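PDB 3QJG: epidermin biosynthesis protein EpiD from Staphylococcus aureus, which binds flavin mononucleotide and probably catalyses the oxidative decarboxylation of the C-terminal cysteine of the epidermin precursor peptide. Local coordinates for residues 5-11 / 76-82; 25-29 / 52-57; 33-39 / 56-60; 113-117 / 171-175. All coordinates share one frame; numbering follows the deposited sequence.

Interaction 1 of 4, residues 5-11 / 76-82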
loop_
_atom_site.group_PDB
_atom_site.type_symbol
_atom_site.label_atom_id
_atom_site.label_comp_id
_atom_site.label_asym_id
_atom_site.label_seq_id
_atom_site.Cartn_x
_atom_site.Cartn_y
_atom_site.Cartn_z
ATOM N N GLY A 5 -13.148 0.412 -45.819
ATOM C CA GLY A 5 -12.394 0.407 -44.528
ATOM C C GLY A 5 -12.268 1.721 -43.756
ATOM O O GLY A 5 -11.151 2.101 -43.338
ATOM N N GLU A 6 -13.390 2.393 -43.513
ATOM C CA GLU A 6 -13.412 3.512 -42.570
ATOM C C GLU A 6 -13.310 3.018 -41.081
ATOM O O GLU A 6 -13.776 1.922 -40.755
ATOM C CB GLU A 6 -14.715 4.313 -42.732
ATOM C CG GLU A 6 -14.951 5.100 -44.040
ATOM C CD GLU A 6 -15.800 6.377 -43.813
ATOM O OE1 GLU A 6 -16.782 6.354 -43.025
ATOM O OE2 GLU A 6 -15.456 7.433 -44.413
ATOM N N ASN A 7 -12.773 3.870 -40.184
ATOM C CA ASN A 7 -12.769 3.623 -38.744
ATOM C C ASN A 7 -13.566 4.651 -38.005
ATOM O O ASN A 7 -13.504 5.866 -38.333
ATOM C CB ASN A 7 -11.374 3.685 -38.206
ATOM C CG ASN A 7 -10.445 2.686 -38.856
ATOM O OD1 ASN A 7 -10.835 1.564 -39.207
ATOM N ND2 ASN A 7 -9.202 3.088 -39.002
ATOM N N VAL A 8 -14.288 4.214 -36.978
ATOM C CA VAL A 8 -15.047 5.193 -36.169
ATOM C C VAL A 8 -14.529 5.078 -34.743
ATOM O O VAL A 8 -14.114 4.007 -34.331
ATOM C CB VAL A 8 -16.550 4.935 -36.187
ATOM C CG1 VAL A 8 -16.840 3.492 -35.702
ATOM C CG2 VAL A 8 -17.282 5.994 -35.323
ATOM N N LEU A 9 -14.501 6.186 -34.029
ATOM C CA LEU A 9 -14.123 6.167 -32.654
ATOM C C LEU A 9 -15.352 6.579 -31.884
ATOM O O LEU A 9 -15.967 7.609 -32.226
ATOM C CB LEU A 9 -12.952 7.124 -32.384
ATOM C CG LEU A 9 -12.518 7.379 -30.932
ATOM C CD1 LEU A 9 -12.029 6.059 -30.228
ATOM C CD2 LEU A 9 -11.432 8.489 -30.915
ATOM N N ILE A 10 -15.712 5.791 -30.853
ATOM C CA ILE A 10 -16.786 6.184 -29.951
ATOM C C ILE A 10 -16.197 6.786 -28.702
ATOM O O ILE A 10 -15.395 6.170 -28.050
ATOM C CB ILE A 10 -17.668 4.998 -29.526
ATOM C CG1 ILE A 10 -18.279 4.309 -30.742
ATOM C CG2 ILE A 10 -18.771 5.447 -28.564
ATOM C CD1 ILE A 10 -18.635 2.818 -30.474
ATOM N N CYS A 11 -16.621 7.993 -28.377
ATOM C CA CYS A 11 -16.227 8.654 -27.152
ATOM C C CYS A 11 -17.348 8.526 -26.117
ATOM O O CYS A 11 -18.403 9.033 -26.332
ATOM C CB CYS A 11 -15.887 10.117 -27.466
ATOM S SG CYS A 11 -14.554 10.256 -28.730
ATOM N N LYS A 76 -6.355 8.392 -37.456
ATOM C CA LYS A 76 -6.721 6.998 -37.720
ATOM C C LYS A 76 -8.255 6.839 -37.943
ATOM O O LYS A 76 -8.728 5.792 -38.380
ATOM C CB LYS A 76 -6.269 6.193 -36.497
ATOM C CG LYS A 76 -6.394 4.709 -36.604
ATOM C CD LYS A 76 -5.864 4.077 -35.359
ATOM C CE LYS A 76 -6.580 2.780 -35.097
ATOM N NZ LYS A 76 -5.956 1.655 -35.781
ATOM N N HIS A 77 -9.041 7.865 -37.597
ATOM C CA HIS A 77 -10.482 7.729 -37.684
ATOM C C HIS A 77 -11.159 8.693 -38.687
ATOM O O HIS A 77 -10.855 9.888 -38.786
ATOM C CB HIS A 77 -11.111 7.836 -36.314
ATOM C CG HIS A 77 -10.596 6.835 -35.325
ATOM N ND1 HIS A 77 -9.516 7.084 -34.502
ATOM C CD2 HIS A 77 -11.038 5.601 -34.996
ATOM C CE1 HIS A 77 -9.300 6.036 -33.738
ATOM N NE2 HIS A 77 -10.212 5.127 -34.007
ATOM N N ASP A 78 -12.085 8.134 -39.449
ATOM C CA ASP A 78 -12.837 8.886 -40.403
ATOM C C ASP A 78 -13.967 9.564 -39.689
ATOM O O ASP A 78 -14.342 10.656 -40.044
ATOM C CB ASP A 78 -13.368 7.945 -41.445
ATOM C CG ASP A 78 -12.260 7.201 -42.129
ATOM O OD1 ASP A 78 -11.614 7.801 -43.005
ATOM O OD2 ASP A 78 -11.972 6.060 -41.734
ATOM N N LYS A 79 -14.530 8.909 -38.671
ATOM C CA LYS A 79 -15.675 9.486 -37.951
ATOM C C LYS A 79 -15.355 9.380 -36.493
ATOM O O LYS A 79 -14.794 8.370 -36.078
ATOM C CB LYS A 79 -16.998 8.741 -38.258
ATOM C CG LYS A 79 -17.384 8.746 -39.722
ATOM C CD LYS A 79 -17.586 10.168 -40.257
ATOM C CE LYS A 79 -18.022 10.196 -41.745
ATOM N NZ LYS A 79 -18.362 11.585 -42.137
ATOM N N ILE A 80 -15.666 10.443 -35.759
ATOM C CA ILE A 80 -15.581 10.438 -34.349
ATOM C C ILE A 80 -16.917 10.865 -33.825
ATOM O O ILE A 80 -17.477 11.937 -34.262
ATOM C CB ILE A 80 -14.478 11.425 -33.817
ATOM C CG1 ILE A 80 -13.140 11.013 -34.467
ATOM C CG2 ILE A 80 -14.461 11.415 -32.294
ATOM C CD1 ILE A 80 -11.924 11.823 -34.144
ATOM N N ILE A 81 -17.431 10.065 -32.888
ATOM C CA ILE A 81 -18.729 10.313 -32.282
ATOM C C ILE A 81 -18.649 10.429 -30.761
ATOM O O ILE A 81 -17.946 9.679 -30.103
ATOM C CB ILE A 81 -19.795 9.282 -32.693
ATOM C CG1 ILE A 81 -19.655 7.910 -32.029
ATOM C CG2 ILE A 81 -19.796 9.014 -34.256
ATOM C CD1 ILE A 81 -20.850 7.030 -32.406
ATOM N N ILE A 82 -19.374 11.384 -30.186
ATOM C CA ILE A 82 -19.512 11.368 -28.754
ATOM C C ILE A 82 -20.893 10.779 -28.381
ATOM O O ILE A 82 -21.955 11.375 -28.657
ATOM C CB ILE A 82 -19.279 12.751 -28.145
ATOM C CG1 ILE A 82 -18.062 13.423 -28.778
ATOM C CG2 ILE A 82 -19.091 12.611 -26.651
ATOM C CD1 ILE A 82 -17.786 14.778 -28.265
HETATM O O HOH W 1 -9.799 4.559 -42.148
#
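Leu9 and His77 meet where the parallel strands 7-11 and 79-82 begin to run side by side. CB of Leu9 sits over the centre of the imidazole, 3.7 Å from the ring centroid, while CG of Lys76 lies offset over the opposite face. The ring is further held at both nitrogens, ND1 by the carbonyl of Ile73 and NE2 by the side-chain ND2 of Asn36. Asn7 turns its CG to the side of its backbone N (chi1 -59°), which brings ND2 to Lys76 O at 2.8 Å, in the plane of the amide. Asp78 grips the backbone N of Asn7 through the anti lone pair of OD2, at 2.8 Å. Its carboxylate stacks almost flat on that of Glu6, OE2 to OD1 4.1 Å, which may raise the proton affinity of one of them, partly countered at OD2 by Asn7 N and a water shared with Gly5 O. Beyond this entrance lies the parallel core of the sheet in the Rossmann-like flavoprotein fold, where Leu9 N bonds to Lys79 O at 3.0 Å. On one face of the sheet Ile10 and Ile81 run alongside each other, CG1 to CG1 4.1 Å. On the other, SG of Cys11 rests 3.7 Å from CG2 of Ile80.

Interaction 2 of 4, residues 25-29 / 52-57; sequences IIELK and LKQFCD
Ile25 and Cys56 mark the nearest approach of the two backbones, their CA atoms 6.4 Å apart, where the helical turn 25-28 meets the turn 52-55 of helix 49-55. In that second turn Leu52 O accepts from both Phe55 N and Cys56 N. Ile25 points into the gap with its two branches divided between partners. CG2, anti to the backbone N, reaches the carbonyl O of Phe55 at 3.6 Å and its CB at 3.9 Å, whereas CD1, at the end of the other branch, lies 4.2 Å from CB of Cys56. Ile26 begins alongside the contact, but its CG1 swings across to CD1 of Phe55 at 3.9 Å, the two side chains crossing at a slant. Toward the surface Lys29, bent at chi2 and chi3, reaches the carboxylate of Asp57 in a salt bridge. NZ has a weak bond to OD1 at 3.2 Å, and a water joins the same two atoms. NZ also bonds to the carbonyl of Asp33, while OD2, whose place is less sure, accepts from Val35 N. Leu154 and Val16 of the second subunit pack on Ile26 and Phe55, and Gln54 touches FMN. The arrangement is that of neighbouring helices covering one face of a Rossmann-like sheet, here also contributing to the flavin-bearing subunit interface.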
loop_
_atom_site.group_PDB
_atom_site.type_symbol
_atom_site.label_atom_id
_atom_site.label_comp_id
_atom_site.label_asym_id
_atom_site.label_seq_id
_atom_site.Cartn_x
_atom_site.Cartn_y
_atom_site.Cartn_z
ATOM N N ILE A 25 -21.557 -0.584 -30.604
ATOM C CA ILE A 25 -20.345 -1.158 -31.186
ATOM C C ILE A 25 -20.710 -2.310 -32.116
ATOM O O ILE A 25 -20.225 -2.375 -33.246
ATOM C CB ILE A 25 -19.381 -1.695 -30.131
ATOM C CG1 ILE A 25 -18.893 -0.550 -29.225
ATOM C CG2 ILE A 25 -18.233 -2.420 -30.822
ATOM C CD1 ILE A 25 -18.189 -1.040 -27.945
ATOM N N ILE A 26 -21.584 -3.205 -31.661
ATOM C CA ILE A 26 -21.912 -4.371 -32.475
ATOM C C ILE A 26 -22.455 -3.925 -33.844
ATOM O O ILE A 26 -22.148 -4.545 -34.898
ATOM C CB ILE A 26 -22.911 -5.336 -31.739
ATOM C CG1 ILE A 26 -22.199 -6.106 -30.609
ATOM C CG2 ILE A 26 -23.562 -6.358 -32.711
ATOM C CD1 ILE A 26 -22.943 -7.418 -30.177
ATOM N N GLU A 27 -23.276 -2.882 -33.826
ATOM C CA GLU A 27 -23.950 -2.408 -35.018
ATOM C C GLU A 27 -23.043 -1.573 -35.933
ATOM O O GLU A 27 -23.172 -1.634 -37.128
ATOM C CB GLU A 27 -25.225 -1.611 -34.644
ATOM C CG GLU A 27 -26.357 -2.426 -33.969
ATOM C CD GLU A 27 -26.665 -3.788 -34.650
ATOM O OE1 GLU A 27 -26.531 -4.847 -33.986
ATOM O OE2 GLU A 27 -27.057 -3.792 -35.841
ATOM N N LEU A 28 -22.166 -0.751 -35.349
ATOM C CA LEU A 28 -21.176 0.008 -36.106
ATOM C C LEU A 28 -20.182 -0.915 -36.829
ATOM O O LEU A 28 -19.735 -0.584 -37.921
ATOM C CB LEU A 28 -20.513 0.998 -35.192
ATOM C CG LEU A 28 -21.447 2.168 -34.851
ATOM C CD1 LEU A 28 -20.974 2.912 -33.616
ATOM C CD2 LEU A 28 -21.511 3.108 -36.009
ATOM N N LYS A 29 -19.906 -2.092 -36.268
ATOM C CA LYS A 29 -19.091 -3.089 -36.954
ATOM C C LYS A 29 -19.616 -3.560 -38.320
ATOM O O LYS A 29 -18.839 -4.006 -39.124
ATOM C CB LYS A 29 -18.764 -4.263 -36.030
ATOM C CG LYS A 29 -17.549 -3.925 -35.120
ATOM C CD LYS A 29 -16.370 -4.732 -35.617
ATOM C CE LYS A 29 -15.082 -4.048 -35.488
ATOM N NZ LYS A 29 -14.131 -4.815 -36.331
ATOM N N LEU A 52 -15.640 -4.004 -22.811
ATOM C CA LEU A 52 -15.579 -3.258 -24.063
ATOM C C LEU A 52 -14.676 -3.967 -25.069
ATOM O O LEU A 52 -15.045 -4.092 -26.235
ATOM C CB LEU A 52 -15.133 -1.822 -23.849
ATOM C CG LEU A 52 -16.036 -0.892 -23.035
ATOM C CD1 LEU A 52 -15.407 0.472 -22.793
ATOM C CD2 LEU A 52 -17.376 -0.707 -23.688
ATOM N N LYS A 53 -13.546 -4.492 -24.619
ATOM C CA LYS A 53 -12.625 -5.142 -25.536
ATOM C C LYS A 53 -13.113 -6.438 -26.091
ATOM O O LYS A 53 -12.512 -6.965 -26.972
ATOM C CB LYS A 53 -11.277 -5.371 -24.899
ATOM C CG LYS A 53 -10.460 -4.123 -24.773
ATOM C CD LYS A 53 -9.134 -4.441 -24.066
ATOM C CE LYS A 53 -8.784 -3.382 -23.093
ATOM N NZ LYS A 53 -7.819 -3.860 -22.088
ATOM N N GLN A 54 -14.203 -6.964 -25.559
ATOM C CA GLN A 54 -14.834 -8.126 -26.142
ATOM C C GLN A 54 -15.493 -7.734 -27.469
ATOM O O GLN A 54 -15.650 -8.574 -28.363
ATOM C CB GLN A 54 -15.866 -8.696 -25.179
ATOM C CG GLN A 54 -15.280 -9.235 -23.898
ATOM C CD GLN A 54 -14.579 -10.566 -24.151
ATOM O OE1 GLN A 54 -13.383 -10.686 -23.968
ATOM N NE2 GLN A 54 -15.316 -11.529 -24.618
ATOM N N PHE A 55 -15.838 -6.458 -27.603
ATOM C CA PHE A 55 -16.582 -5.969 -28.775
ATOM C C PHE A 55 -15.781 -4.975 -29.631
ATOM O O PHE A 55 -15.790 -5.081 -30.851
ATOM C CB PHE A 55 -17.905 -5.338 -28.322
ATOM C CG PHE A 55 -18.719 -6.258 -27.447
ATOM C CD1 PHE A 55 -19.514 -7.256 -28.012
ATOM C CD2 PHE A 55 -18.614 -6.187 -26.057
ATOM C CE1 PHE A 55 -20.226 -8.139 -27.196
ATOM C CE2 PHE A 55 -19.304 -7.057 -25.240
ATOM C CZ PHE A 55 -20.105 -8.048 -25.801
ATOM N N CYS A 56 -15.105 -4.010 -29.013
ATOM C CA CYS A 56 -14.351 -3.037 -29.778
ATOM C C CYS A 56 -13.001 -3.579 -30.223
ATOM O O CYS A 56 -12.562 -4.741 -29.907
ATOM C CB CYS A 56 -14.239 -1.706 -29.043
ATOM S SG CYS A 56 -13.121 -1.658 -27.593
ATOM N N ASP A 57 -12.359 -2.786 -31.057
ATOM C CA ASP A 57 -11.079 -3.193 -31.576
ATOM C C ASP A 57 -10.015 -2.616 -30.666
ATOM O O ASP A 57 -9.133 -3.344 -30.233
ATOM C CB ASP A 57 -10.936 -2.816 -33.043
ATOM C CG ASP A 57 -11.961 -3.527 -33.925
ATOM O OD1 ASP A 57 -11.867 -4.772 -34.118
ATOM O OD2 ASP A 57 -12.895 -2.847 -34.407
HETATM O O HOH W 2 -11.214 -5.670 -36.544
#

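Interaction 3 of 4, residues 33-39 / 56-60; sequences DEVNVIA and CDNYY
Val37 and Cys56 form the close-packed side of this contact, with CG2 of the valine 3.6 Å from CB of the cysteine. Val37 also anchors the backbone pairing: its N donates to Asn58 O at 2.8 Å, and its own O receives Tyr60 N at 2.8 Å. In the loop leading in, Asp57 N bonds to Val35 O. The Val37 bonds join the parallel strands of a beta-alpha-beta unit, strand 34-39, helix 49-55 and the short strand 59-60, in which the helix provides the crossover. A polar network occupies the other side. With CG of Asn36 turned away from its carbonyl carbon (chi1 -62°), its amide lies alongside that of Asn58, the planes 63° apart. ND2 of Asn58 bonds to OD1 of Asn36 at 2.9 Å from above the carbonyl plane. ND2 of Asn36, whose outside partner is His77 NE2, bonds in its amide plane to the anti lone pair of Glu34 OE1 at 2.9 Å, and Lys76 forms a salt bridge with that glutamate. Water enters at both ends. One molecule links Glu34 OE2 to Asn58 ND2, and another lies between Ala39 N and Tyr60 O, which are 4.5 Å apart.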
loop_
_atom_site.group_PDB
_atom_site.type_symbol
_atom_site.label_atom_id
_atom_site.label_comp_id
_atom_site.label_asym_id
_atom_site.label_seq_id
_atom_site.Cartn_x
_atom_site.Cartn_y
_atom_site.Cartn_z
ATOM N N ASP A 33 -14.730 -0.665 -40.437
ATOM C CA ASP A 33 -13.707 -1.692 -40.226
ATOM C C ASP A 33 -13.380 -1.821 -38.736
ATOM O O ASP A 33 -13.700 -2.803 -38.115
ATOM C CB ASP A 33 -12.429 -1.382 -41.016
ATOM C CG ASP A 33 -11.494 -2.578 -41.091
ATOM O OD1 ASP A 33 -11.882 -3.666 -40.604
ATOM O OD2 ASP A 33 -10.370 -2.446 -41.634
ATOM N N GLU A 34 -12.749 -0.817 -38.163
ATOM C CA GLU A 34 -12.460 -0.829 -36.734
ATOM C C GLU A 34 -13.496 0.023 -36.056
ATOM O O GLU A 34 -13.848 1.092 -36.562
ATOM C CB GLU A 34 -11.087 -0.243 -36.388
ATOM C CG GLU A 34 -9.898 -1.155 -36.657
ATOM C CD GLU A 34 -8.578 -0.472 -36.247
ATOM O OE1 GLU A 34 -8.586 0.613 -35.597
ATOM O OE2 GLU A 34 -7.517 -1.019 -36.551
ATOM N N VAL A 35 -13.976 -0.437 -34.902
ATOM C CA VAL A 35 -14.770 0.434 -34.025
ATOM C C VAL A 35 -13.984 0.452 -32.724
ATOM O O VAL A 35 -13.803 -0.591 -32.109
ATOM C CB VAL A 35 -16.187 -0.112 -33.757
ATOM C CG1 VAL A 35 -16.888 0.769 -32.706
ATOM C CG2 VAL A 35 -17.017 -0.204 -35.067
ATOM N N ASN A 36 -13.515 1.632 -32.332
ATOM C CA ASN A 36 -12.633 1.843 -31.190
ATOM C C ASN A 36 -13.324 2.725 -30.193
ATOM O O ASN A 36 -14.274 3.424 -30.544
ATOM C CB ASN A 36 -11.349 2.572 -31.639
ATOM C CG ASN A 36 -10.556 1.733 -32.650
ATOM O OD1 ASN A 36 -10.457 0.554 -32.455
ATOM N ND2 ASN A 36 -10.034 2.348 -33.744
ATOM N N VAL A 37 -12.838 2.700 -28.955
ATOM C CA VAL A 37 -13.525 3.349 -27.889
ATOM C C VAL A 37 -12.570 4.017 -26.976
ATOM O O VAL A 37 -11.495 3.476 -26.735
ATOM C CB VAL A 37 -14.333 2.307 -27.095
ATOM C CG1 VAL A 37 -15.105 2.982 -25.983
ATOM C CG2 VAL A 37 -15.291 1.613 -28.033
ATOM N N ILE A 38 -12.988 5.179 -26.475
ATOM C CA ILE A 38 -12.323 5.885 -25.411
ATOM C C ILE A 38 -13.369 6.455 -24.458
ATOM O O ILE A 38 -14.403 6.887 -24.918
ATOM C CB ILE A 38 -11.452 7.089 -25.949
ATOM C CG1 ILE A 38 -10.629 7.741 -24.829
ATOM C CG2 ILE A 38 -12.311 8.145 -26.706
ATOM C CD1 ILE A 38 -9.599 8.825 -25.339
ATOM N N ALA A 39 -13.092 6.479 -23.163
ATOM C CA ALA A 39 -13.993 7.139 -22.181
ATOM C C ALA A 39 -13.408 8.401 -21.644
ATOM O O ALA A 39 -12.192 8.498 -21.552
ATOM C CB ALA A 39 -14.261 6.244 -21.044
ATOM N N CYS A 56 -15.105 -4.010 -29.013
ATOM C CA CYS A 56 -14.351 -3.037 -29.778
ATOM C C CYS A 56 -13.001 -3.579 -30.223
ATOM O O CYS A 56 -12.562 -4.741 -29.907
ATOM C CB CYS A 56 -14.239 -1.706 -29.043
ATOM S SG CYS A 56 -13.121 -1.658 -27.593
ATOM N N ASP A 57 -12.359 -2.786 -31.057
ATOM C CA ASP A 57 -11.079 -3.193 -31.576
ATOM C C ASP A 57 -10.015 -2.616 -30.666
ATOM O O ASP A 57 -9.133 -3.344 -30.233
ATOM C CB ASP A 57 -10.936 -2.816 -33.043
ATOM C CG ASP A 57 -11.961 -3.527 -33.925
ATOM O OD1 ASP A 57 -11.867 -4.772 -34.118
ATOM O OD2 ASP A 57 -12.895 -2.847 -34.407
ATOM N N ASN A 58 -10.158 -1.349 -30.252
ATOM C CA ASN A 58 -9.192 -0.776 -29.384
ATOM C C ASN A 58 -9.909 0.018 -28.349
ATOM O O ASN A 58 -10.852 0.817 -28.665
ATOM C CB ASN A 58 -8.249 0.187 -30.125
ATOM C CG ASN A 58 -7.353 -0.506 -31.086
ATOM O OD1 ASN A 58 -6.288 -0.974 -30.711
ATOM N ND2 ASN A 58 -7.730 -0.505 -32.352
ATOM N N TYR A 59 -9.468 -0.176 -27.112
ATOM C CA TYR A 59 -9.965 0.632 -26.048
ATOM C C TYR A 59 -8.780 1.485 -25.614
ATOM O O TYR A 59 -7.752 0.945 -25.194
ATOM C CB TYR A 59 -10.534 -0.215 -24.918
ATOM C CG TYR A 59 -10.923 0.621 -23.732
ATOM C CD1 TYR A 59 -11.865 1.618 -23.842
ATOM C CD2 TYR A 59 -10.312 0.431 -22.498
ATOM C CE1 TYR A 59 -12.204 2.395 -22.761
ATOM C CE2 TYR A 59 -10.667 1.180 -21.418
ATOM C CZ TYR A 59 -11.593 2.184 -21.565
ATOM O OH TYR A 59 -11.892 2.928 -20.479
ATOM N N TYR A 60 -8.904 2.800 -25.807
ATOM C CA TYR A 60 -7.816 3.725 -25.515
ATOM C C TYR A 60 -8.003 4.098 -24.094
ATOM O O TYR A 60 -9.072 4.624 -23.710
ATOM C CB TYR A 60 -7.817 4.976 -26.409
ATOM C CG TYR A 60 -7.601 4.698 -27.878
ATOM C CD1 TYR A 60 -6.446 4.036 -28.318
ATOM C CD2 TYR A 60 -8.583 4.998 -28.823
ATOM C CE1 TYR A 60 -6.267 3.712 -29.647
ATOM C CE2 TYR A 60 -8.404 4.684 -30.182
ATOM C CZ TYR A 60 -7.249 4.046 -30.581
ATOM O OH TYR A 60 -7.050 3.753 -31.912
HETATM O O HOH W 3 -6.008 -1.653 -34.374
HETATM O O HOH W 4 -10.799 5.486 -21.742
#

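Interaction 4 of 4, residues 113-117 / 171-175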
loop_
_atom_site.group_PDB
_atom_site.type_symbol
_atom_site.label_atom_id
_atom_site.label_comp_id
_atom_site.label_asym_id
_atom_site.label_seq_id
_atom_site.Cartn_x
_atom_site.Cartn_y
_atom_site.Cartn_z
ATOM N N LEU A 113 -16.612 15.179 -36.422
ATOM C CA LEU A 113 -17.168 14.940 -35.124
ATOM C C LEU A 113 -18.660 15.111 -35.037
ATOM O O LEU A 113 -19.216 16.133 -35.487
ATOM C CB LEU A 113 -16.488 15.877 -34.127
ATOM C CG LEU A 113 -16.932 15.815 -32.657
ATOM C CD1 LEU A 113 -16.193 14.575 -32.137
ATOM C CD2 LEU A 113 -16.560 17.145 -31.985
ATOM N N SER A 114 -19.298 14.106 -34.430
ATOM C CA SER A 114 -20.753 14.018 -34.280
ATOM C C SER A 114 -21.011 13.818 -32.807
ATOM O O SER A 114 -20.403 12.956 -32.203
ATOM C CB SER A 114 -21.333 12.802 -35.005
ATOM O OG SER A 114 -21.267 12.934 -36.396
ATOM N N ILE A 115 -21.957 14.594 -32.271
ATOM C CA ILE A 115 -22.320 14.566 -30.862
ATOM C C ILE A 115 -23.774 14.077 -30.743
ATOM O O ILE A 115 -24.650 14.552 -31.468
ATOM C CB ILE A 115 -22.142 15.979 -30.237
ATOM C CG1 ILE A 115 -20.648 16.371 -30.273
ATOM C CG2 ILE A 115 -22.666 15.983 -28.819
ATOM C CD1 ILE A 115 -20.313 17.836 -29.863
ATOM N N PHE A 116 -23.994 13.071 -29.888
ATOM C CA PHE A 116 -25.293 12.536 -29.520
ATOM C C PHE A 116 -25.583 12.877 -28.068
ATOM O O PHE A 116 -25.234 12.129 -27.167
ATOM C CB PHE A 116 -25.293 11.040 -29.720
ATOM C CG PHE A 116 -25.078 10.635 -31.129
ATOM C CD1 PHE A 116 -26.154 10.425 -31.982
ATOM C CD2 PHE A 116 -23.795 10.473 -31.630
ATOM C CE1 PHE A 116 -25.937 10.039 -33.298
ATOM C CE2 PHE A 116 -23.569 10.028 -32.959
ATOM C CZ PHE A 116 -24.632 9.832 -33.790
ATOM N N PRO A 117 -26.179 14.056 -27.826
ATOM C CA PRO A 117 -26.415 14.549 -26.498
ATOM C C PRO A 117 -27.309 13.655 -25.646
ATOM O O PRO A 117 -28.254 12.985 -26.156
ATOM C CB PRO A 117 -27.138 15.879 -26.721
ATOM C CG PRO A 117 -27.071 16.211 -28.163
ATOM C CD PRO A 117 -26.623 14.979 -28.898
ATOM N N VAL A 171 -27.827 6.169 -35.282
ATOM C CA VAL A 171 -26.428 6.552 -35.253
ATOM C C VAL A 171 -25.809 6.221 -36.594
ATOM O O VAL A 171 -25.142 7.065 -37.176
ATOM C CB VAL A 171 -25.681 5.809 -34.080
ATOM C CG1 VAL A 171 -24.177 6.170 -34.063
ATOM C CG2 VAL A 171 -26.358 6.133 -32.736
ATOM N N LEU A 172 -26.021 4.986 -37.086
ATOM C CA LEU A 172 -25.450 4.562 -38.386
ATOM C C LEU A 172 -25.852 5.504 -39.518
ATOM O O LEU A 172 -25.027 5.829 -40.370
ATOM C CB LEU A 172 -25.894 3.165 -38.785
ATOM C CG LEU A 172 -25.079 2.011 -38.234
ATOM C CD1 LEU A 172 -25.579 0.699 -38.730
ATOM C CD2 LEU A 172 -23.636 2.147 -38.682
ATOM N N GLU A 173 -27.118 5.930 -39.507
ATOM C CA GLU A 173 -27.666 6.821 -40.537
ATOM C C GLU A 173 -27.194 8.253 -40.411
ATOM O O GLU A 173 -27.240 8.989 -41.385
ATOM C CB GLU A 173 -29.209 6.836 -40.505
ATOM C CG GLU A 173 -29.776 5.547 -40.935
ATOM C CD GLU A 173 -31.266 5.565 -41.070
ATOM O OE1 GLU A 173 -31.765 4.668 -41.760
ATOM O OE2 GLU A 173 -31.933 6.448 -40.489
ATOM N N PHE A 174 -26.784 8.672 -39.220
ATOM C CA PHE A 174 -26.429 10.084 -39.011
ATOM C C PHE A 174 -24.972 10.271 -39.394
ATOM O O PHE A 174 -24.576 11.361 -39.734
ATOM C CB PHE A 174 -26.673 10.489 -37.559
ATOM C CG PHE A 174 -26.555 11.994 -37.275
ATOM C CD1 PHE A 174 -27.541 12.892 -37.714
ATOM C CD2 PHE A 174 -25.488 12.489 -36.516
ATOM C CE1 PHE A 174 -27.440 14.267 -37.415
ATOM C CE2 PHE A 174 -25.363 13.838 -36.230
ATOM C CZ PHE A 174 -26.337 14.744 -36.681
ATOM N N ILE A 175 -24.156 9.223 -39.335
ATOM C CA ILE A 175 -22.717 9.436 -39.543
ATOM C C ILE A 175 -22.288 8.924 -40.920
ATOM O O ILE A 175 -21.141 9.168 -41.293
ATOM C CB ILE A 175 -21.813 8.857 -38.376
ATOM C CG1 ILE A 175 -21.691 7.344 -38.432
ATOM C CG2 ILE A 175 -22.379 9.185 -37.054
ATOM C CD1 ILE A 175 -21.067 6.743 -37.165
ATOM O OXT ILE A 175 -23.054 8.294 -41.683
HETATM O O HOH W 5 -22.741 13.422 -38.637
#
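Strand 113-117 and the final turn of helix 168-174 face each other across a gap filled by side chains, the closest CA atoms being those of Ser114 and Ile175, 7.2 Å apart. Phe116 spans most of it. Its CG lies beside the backbone N (chi1 -62°), which sends the ring toward the helix, and CZ makes three contacts: CG1 of Val171 at 3.7 Å, CD2 of Phe174 at 3.9 Å and CG2 of Ile175 at 4.0 Å. CG2 of Val171 lies over one face of the ring, and Ile175 approaches at its edge. This is the helix-on-sheet layering of an alpha/beta sandwich, with the C-terminal helix covering a central strand. The Phe116 and Phe174 rings meet obliquely, centroids 5.7 Å apart and planes at 67°, and Tyr144 packs against both. At the polar end a water lies 2.7 Å from OG of Ser114 and donates to Phe174 O at 3.0 Å. The C-terminal carboxylate of Ile175 forms a salt bridge with Lys31.

How the interactions relate
Interactions 1 and 3 are sheet pairings joined through neighbouring strands 7-12 and 34-39, where Ile10 N probably bonds to Asn36 O; both combine backbone hydrogen bonds with polar networks at the strand entrances. Interactions 2 and 4 instead rely mainly on apolar side chains, with helices involved in each. Interaction 4 is buried and joins interaction 1 through Ser114, whose backbone pairs with Ile80 and Ile82. Interaction 2 is partly buried, ends in a salt bridge and touches a second subunit. It shares Cys56 and Asp57 with interaction 3, so one loop serves helix packing and strand pairing. Leu28 connects the layers, meeting Ile10 and Ile81 of interaction 1 and Leu172 and Ile175 of interaction 4.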